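Local coordinates for protein putative dehydratase (Salmonella enterica subsp. enterica serovar Enteritidis, PDB 3TW9) that dehydrates D-gluconate to 2-dehydro-3-deoxy-D-gluconate with low activity in vitro, using one magnesium ion per subunit, as a homotetrameric member of the mandelate racemase/muconate lactonizing enzyme family, at residues 28-37 against 48-58. Sequence-based numbering, arbitrary orientation.
Sequences NLKITNVKTI and VVKIETNEPGL
The side-chain amide of N54 does the work of a peptide group against 28-30. At one edge ND2 donates to N28 O, which lies almost in the amide plane, 3.1 Å away and nearly straight (176°). OD1 takes the backbone N of K30 at 2.8 Å, though the donor stands well above the plane of that carbonyl. K30 N and K30 CB lie on one face of the amide, while CD1 of L29 comes to the OD1 edge, 3.5 Å from OD1. With chi1 of N54 at 63°, CG sits between backbone N and carbonyl carbon, folding the amide back onto the incoming chain while N54 N bonds K30 O. In one of two conformers of E52, the carboxylate runs beside the second amide, that of N33, their planes 55° apart; a water within reach of both N33 OD1 and K50 O can donate to either.

T32 and N33 together face E52, a classic beta bulge that shifts the register by one: T32 N donates to E52 O (2.9 Å), and E52 N to N33 O. Beyond it the antiparallel ladder is regular, K35 pairing with K50 and I37 with V48. K35 and K50 extend alongside each other from the same face of the hairpin, CE to CD 4.1 Å; both ammonium groups converge on the carboxylate of E414, each in a salt bridge with it. T53 OG1 accepts from E55 N, an ST turn, and donates to L58 O at 2.8 Å, bracing the type II turn 55-58.

This is the opening hairpin of the N-terminal domain. V34, V49 and T36 face helix 70-85, where T36 also bonds D78, while I51 and L58 meet helix 110-131; on its other edge, strand 46-53 pairs with strand 59-63, completing an antiparallel three-stranded sheet.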
ATOM      1  N   ASN C  28      24.069 -14.325   1.110  1.00 57.67           N
ATOM      2  CA  ASN C  28      24.066 -15.745   1.560  1.00 50.78           C
ATOM      3  C   ASN C  28      23.514 -15.886   2.986  1.00 45.05           C
ATOM      4  O   ASN C  28      23.817 -16.837   3.711  1.00 35.06           O
ATOM      5  CB  ASN C  28      25.477 -16.330   1.455  1.00 61.11           C
ATOM      6  CG  ASN C  28      25.471 -17.814   1.119  1.00 77.50           C
ATOM      7  OD1 ASN C  28      25.932 -18.641   1.908  1.00 83.98           O
ATOM      8  ND2 ASN C  28      24.940 -18.159  -0.052  1.00 81.37           N
ATOM      9  N   LEU C  29      22.700 -14.913   3.380  1.00 38.87           N
ATOM     10  CA  LEU C  29      22.048 -14.925   4.678  1.00 38.98           C
ATOM     11  C   LEU C  29      20.920 -15.968   4.665  1.00 28.92           C
ATOM     12  O   LEU C  29      20.174 -16.051   3.692  1.00 33.24           O
ATOM     13  CB  LEU C  29      21.511 -13.526   4.966  1.00 40.75           C
ATOM     14  CG  LEU C  29      20.899 -13.221   6.327  1.00 48.52           C
ATOM     15  CD1 LEU C  29      21.934 -13.304   7.447  1.00 43.31           C
ATOM     16  CD2 LEU C  29      20.260 -11.839   6.269  1.00 35.14           C
ATOM     17  N   LYS C  30      20.824 -16.771   5.727  1.00 31.35           N
ATOM     18  CA  LYS C  30      19.803 -17.817   5.827  1.00 30.78           C
ATOM     19  C   LYS C  30      19.140 -17.840   7.186  1.00 35.40           C
ATOM     20  O   LYS C  30      19.785 -17.541   8.202  1.00 28.88           O
ATOM     21  CB  LYS C  30      20.398 -19.210   5.578  1.00 36.80           C
ATOM     22  CG  LYS C  30      20.869 -19.476   4.183  1.00 45.40           C
ATOM     23  CD  LYS C  30      21.734 -20.731   4.142  1.00 50.69           C
ATOM     24  CE  LYS C  30      21.925 -21.207   2.711  1.00 59.82           C
ATOM     25  NZ  LYS C  30      22.521 -20.151   1.834  1.00 63.76           N
ATOM     26  N   ILE C  31      17.856 -18.214   7.218  1.00 25.14           N
ATOM     27  CA  ILE C  31      17.202 -18.540   8.475  1.00 24.75           C
ATOM     28  C   ILE C  31      17.782 -19.880   8.963  1.00 28.48           C
ATOM     29  O   ILE C  31      17.870 -20.848   8.190  1.00 30.15           O
ATOM     30  CB  ILE C  31      15.649 -18.638   8.315  1.00 26.75           C
ATOM     31  CG1 ILE C  31      15.062 -17.240   8.050  1.00 31.44           C
ATOM     32  CG2 ILE C  31      14.993 -19.226   9.543  1.00 26.80           C
ATOM     33  CD1 ILE C  31      13.805 -17.238   7.168  1.00 26.31           C
ATOM     34  N   THR C  32      18.168 -19.925  10.237  1.00 29.89           N
ATOM     35  CA  THR C  32      18.750 -21.143  10.816  1.00 29.03           C
ATOM     36  C   THR C  32      17.833 -21.833  11.810  1.00 30.40           C
ATOM     37  O   THR C  32      17.875 -23.056  11.965  1.00 32.30           O
ATOM     38  CB  THR C  32      20.076 -20.845  11.546  1.00 27.98           C
ATOM     39  OG1 THR C  32      19.885 -19.761  12.464  1.00 29.83           O
ATOM     40  CG2 THR C  32      21.166 -20.524  10.562  1.00 32.14           C
ATOM     41  N   ASN C  33      17.035 -21.037  12.515  1.00 27.48           N
ATOM     42  CA  ASN C  33      16.137 -21.543  13.531  1.00 27.67           C
ATOM     43  C   ASN C  33      14.927 -20.620  13.675  1.00 32.76           C
ATOM     44  O   ASN C  33      15.059 -19.403  13.594  1.00 29.76           O
ATOM     45  CB  ASN C  33      16.855 -21.673  14.882  1.00 26.48           C
ATOM     46  CG  ASN C  33      16.039 -22.450  15.891  1.00 42.20           C
ATOM     47  OD1 ASN C  33      15.681 -21.930  16.941  1.00 36.89           O
ATOM     48  ND2 ASN C  33      15.719 -23.703  15.563  1.00 45.23           N
ATOM     49  N   VAL C  34      13.757 -21.220  13.860  1.00 27.25           N
ATOM     50  CA  VAL C  34      12.526 -20.510  14.190  1.00 30.02           C
ATOM     51  C   VAL C  34      11.975 -21.125  15.466  1.00 32.64           C
ATOM     52  O   VAL C  34      11.681 -22.329  15.502  1.00 31.22           O
ATOM     53  CB  VAL C  34      11.452 -20.640  13.067  1.00 28.23           C
ATOM     54  CG1 VAL C  34      10.164 -19.937  13.466  1.00 30.76           C
ATOM     55  CG2 VAL C  34      11.968 -20.090  11.753  1.00 25.83           C
ATOM     56  N   LYS C  35      11.849 -20.322  16.521  1.00 30.09           N
ATOM     57  CA  LYS C  35      11.168 -20.802  17.724  1.00 36.99           C
ATOM     58  C   LYS C  35      10.084 -19.879  18.284  1.00 33.30           C
ATOM     59  O   LYS C  35      10.099 -18.659  18.076  1.00 27.68           O
ATOM     60  CB  LYS C  35      12.172 -21.158  18.811  1.00 35.85           C
ATOM     61  CG  LYS C  35      12.751 -19.974  19.518  1.00 36.46           C
ATOM     62  CD  LYS C  35      13.682 -20.389  20.649  1.00 35.70           C
ATOM     63  CE  LYS C  35      14.742 -19.322  20.846  1.00 49.03           C
ATOM     64  NZ  LYS C  35      15.851 -19.712  21.771  1.00 37.15           N
ATOM     65  N   THR C  36       9.159 -20.492  19.011  1.00 26.05           N
ATOM     66  CA  THR C  36       8.036 -19.817  19.624  1.00 26.36           C
ATOM     67  C   THR C  36       8.306 -19.734  21.105  1.00 33.37           C
ATOM     68  O   THR C  36       8.422 -20.756  21.774  1.00 33.31           O
ATOM     69  CB  THR C  36       6.711 -20.559  19.420  1.00 34.95           C
ATOM     70  OG1 THR C  36       6.511 -20.772  18.031  1.00 27.45           O
ATOM     71  CG2 THR C  36       5.542 -19.728  19.942  1.00 40.01           C
ATOM     72  N   ILE C  37       8.408 -18.507  21.599  1.00 24.34           N
ATOM     73  CA  ILE C  37       8.536 -18.246  23.031  1.00 24.31           C
ATOM     74  C   ILE C  37       7.185 -17.918  23.625  1.00 26.06           C
ATOM     75  O   ILE C  37       6.524 -16.956  23.203  1.00 27.22           O
ATOM     76  CB  ILE C  37       9.559 -17.097  23.298  1.00 21.84           C
ATOM     77  CG1 ILE C  37      10.907 -17.434  22.642  1.00 27.52           C
ATOM     78  CG2 ILE C  37       9.709 -16.821  24.816  1.00 27.03           C
ATOM     79  CD1 ILE C  37      11.783 -16.208  22.308  1.00 28.63           C
ATOM     80  N   VAL C  48       5.696 -15.025  21.159  1.00 22.58           N
ATOM     81  CA  VAL C  48       6.681 -14.258  20.450  1.00 23.31           C
ATOM     82  C   VAL C  48       7.533 -15.239  19.661  1.00 28.20           C
ATOM     83  O   VAL C  48       8.053 -16.212  20.214  1.00 29.22           O
ATOM     84  CB  VAL C  48       7.582 -13.440  21.428  1.00 22.29           C
ATOM     85  CG1 VAL C  48       8.769 -12.831  20.683  1.00 25.60           C
ATOM     86  CG2 VAL C  48       6.763 -12.373  22.113  1.00 19.35           C
ATOM     87  N   VAL C  49       7.653 -14.986  18.364  1.00 20.33           N
ATOM     88  CA  VAL C  49       8.547 -15.744  17.490  1.00 22.34           C
ATOM     89  C   VAL C  49       9.926 -15.111  17.446  1.00 26.73           C
ATOM     90  O   VAL C  49      10.034 -13.910  17.212  1.00 23.49           O
ATOM     91  CB  VAL C  49       7.964 -15.832  16.022  1.00 24.95           C
ATOM     92  CG1 VAL C  49       8.992 -16.349  14.995  1.00 33.11           C
ATOM     93  CG2 VAL C  49       6.749 -16.737  15.996  1.00 22.61           C
ATOM     94  N   LYS C  50      10.966 -15.938  17.633  1.00 21.99           N
ATOM     95  CA  LYS C  50      12.357 -15.516  17.405  1.00 22.63           C
ATOM     96  C   LYS C  50      12.921 -16.253  16.220  1.00 21.18           C
ATOM     97  O   LYS C  50      12.923 -17.492  16.191  1.00 28.63           O
ATOM     98  CB  LYS C  50      13.219 -15.774  18.638  1.00 25.75           C
ATOM     99  CG  LYS C  50      14.687 -15.334  18.507  1.00 26.26           C
ATOM    100  CD  LYS C  50      15.330 -15.374  19.868  1.00 33.99           C
ATOM    101  CE  LYS C  50      16.722 -14.816  19.872  1.00 37.64           C
ATOM    102  NZ  LYS C  50      17.171 -14.756  21.296  1.00 32.28           N
ATOM    103  N   ILE C  51      13.404 -15.504  15.234  1.00 22.08           N
ATOM    104  CA  ILE C  51      14.013 -16.089  14.052  1.00 23.59           C
ATOM    105  C   ILE C  51      15.515 -15.837  14.095  1.00 27.14           C
ATOM    106  O   ILE C  51      15.945 -14.691  14.066  1.00 24.41           O
ATOM    107  CB  ILE C  51      13.408 -15.497  12.740  1.00 24.68           C
ATOM    108  CG1 ILE C  51      11.942 -15.934  12.588  1.00 30.14           C
ATOM    109  CG2 ILE C  51      14.205 -15.945  11.512  1.00 28.66           C
ATOM    110  CD1 ILE C  51      11.318 -15.518  11.283  1.00 31.24           C
ATOM    111  N   GLU C  52      16.295 -16.910  14.169  1.00 28.08           N
ATOM    112  CA  GLU C  52      17.748 -16.785  14.163  0.50 29.68           C
ATOM    113  C   GLU C  52      18.312 -16.915  12.751  1.00 28.16           C
ATOM    114  O   GLU C  52      17.730 -17.571  11.882  1.00 29.14           O
ATOM    115  CB  GLU C  52      18.393 -17.806  15.107  0.50 29.69           C
ATOM    116  CG  GLU C  52      18.184 -17.483  16.582  0.50 39.47           C
ATOM    117  CD  GLU C  52      18.732 -18.554  17.500  0.50 44.42           C
ATOM    118  OE1 GLU C  52      18.858 -19.714  17.055  0.50 45.41           O
ATOM    119  OE2 GLU C  52      19.034 -18.232  18.668  0.50 39.79           O
ATOM    120  N   THR C  53      19.449 -16.276  12.517  1.00 28.70           N
ATOM    121  CA  THR C  53      20.080 -16.376  11.214  1.00 23.05           C
ATOM    122  C   THR C  53      21.481 -16.978  11.329  1.00 36.68           C
ATOM    123  O   THR C  53      21.958 -17.264  12.437  1.00 35.03           O
ATOM    124  CB  THR C  53      20.209 -15.018  10.542  1.00 29.84           C
ATOM    125  OG1 THR C  53      21.171 -14.236  11.255  1.00 31.98           O
ATOM    126  CG2 THR C  53      18.854 -14.299  10.499  1.00 29.16           C
ATOM    127  N   ASN C  54      22.131 -17.151  10.178  1.00 33.09           N
ATOM    128  CA  ASN C  54      23.528 -17.604  10.132  1.00 34.34           C
ATOM    129  C   ASN C  54      24.546 -16.472  10.290  1.00 31.93           C
ATOM    130  O   ASN C  54      25.737 -16.680  10.109  1.00 40.44           O
ATOM    131  CB  ASN C  54      23.804 -18.432   8.862  1.00 26.89           C
ATOM    132  CG  ASN C  54      23.630 -17.641   7.577  1.00 36.37           C
ATOM    133  OD1 ASN C  54      22.982 -16.597   7.550  1.00 33.82           O
ATOM    134  ND2 ASN C  54      24.191 -18.158   6.491  1.00 36.29           N
ATOM    135  N   GLU C  55      24.066 -15.274  10.612  1.00 31.52           N
ATOM    136  CA  GLU C  55      24.909 -14.162  11.002  1.00 35.11           C
ATOM    137  C   GLU C  55      24.816 -14.074  12.517  1.00 41.68           C
ATOM    138  O   GLU C  55      23.719 -13.874  13.049  1.00 41.23           O
ATOM    139  CB  GLU C  55      24.412 -12.864  10.364  1.00 41.42           C
ATOM    140  CG  GLU C  55      25.221 -11.621  10.719  1.00 57.30           C
ATOM    141  CD  GLU C  55      26.394 -11.403   9.787  1.00 76.52           C
ATOM    142  OE1 GLU C  55      26.166 -11.302   8.559  1.00 85.70           O
ATOM    143  OE2 GLU C  55      27.538 -11.324  10.283  1.00 76.36           O
ATOM    144  N   PRO C  56      25.956 -14.246  13.220  1.00 38.80           N
ATOM    145  CA  PRO C  56      25.986 -14.211  14.689  1.00 42.38           C
ATOM    146  C   PRO C  56      25.442 -12.917  15.283  1.00 34.03           C
ATOM    147  O   PRO C  56      25.847 -11.817  14.890  1.00 42.35           O
ATOM    148  CB  PRO C  56      27.486 -14.366  15.014  1.00 41.86           C
ATOM    149  CG  PRO C  56      28.025 -15.102  13.864  1.00 41.20           C
ATOM    150  CD  PRO C  56      27.288 -14.549  12.668  1.00 43.80           C
ATOM    151  N   GLY C  57      24.513 -13.053  16.217  1.00 34.36           N
ATOM    152  CA  GLY C  57      23.939 -11.884  16.884  1.00 35.68           C
ATOM    153  C   GLY C  57      22.706 -11.325  16.198  1.00 31.61           C
ATOM    154  O   GLY C  57      21.954 -10.554  16.810  1.00 36.13           O
ATOM    155  N   LEU C  58      22.495 -11.707  14.937  1.00 32.21           N
ATOM    156  CA  LEU C  58      21.359 -11.197  14.149  1.00 36.62           C
ATOM    157  C   LEU C  58      20.135 -12.113  14.183  1.00 31.44           C
ATOM    158  O   LEU C  58      20.162 -13.258  13.711  1.00 28.51           O
ATOM    159  CB  LEU C  58      21.759 -10.901  12.704  1.00 29.58           C
ATOM    160  CG  LEU C  58      20.644 -10.438  11.747  1.00 31.42           C
ATOM    161  CD1 LEU C  58      20.030  -9.081  12.126  1.00 30.94           C
ATOM    162  CD2 LEU C  58      21.203 -10.422  10.352  1.00 24.54           C
TER
HETATM  163  O   HOH W   1      15.233 -19.021  17.001  1.00 37.63           O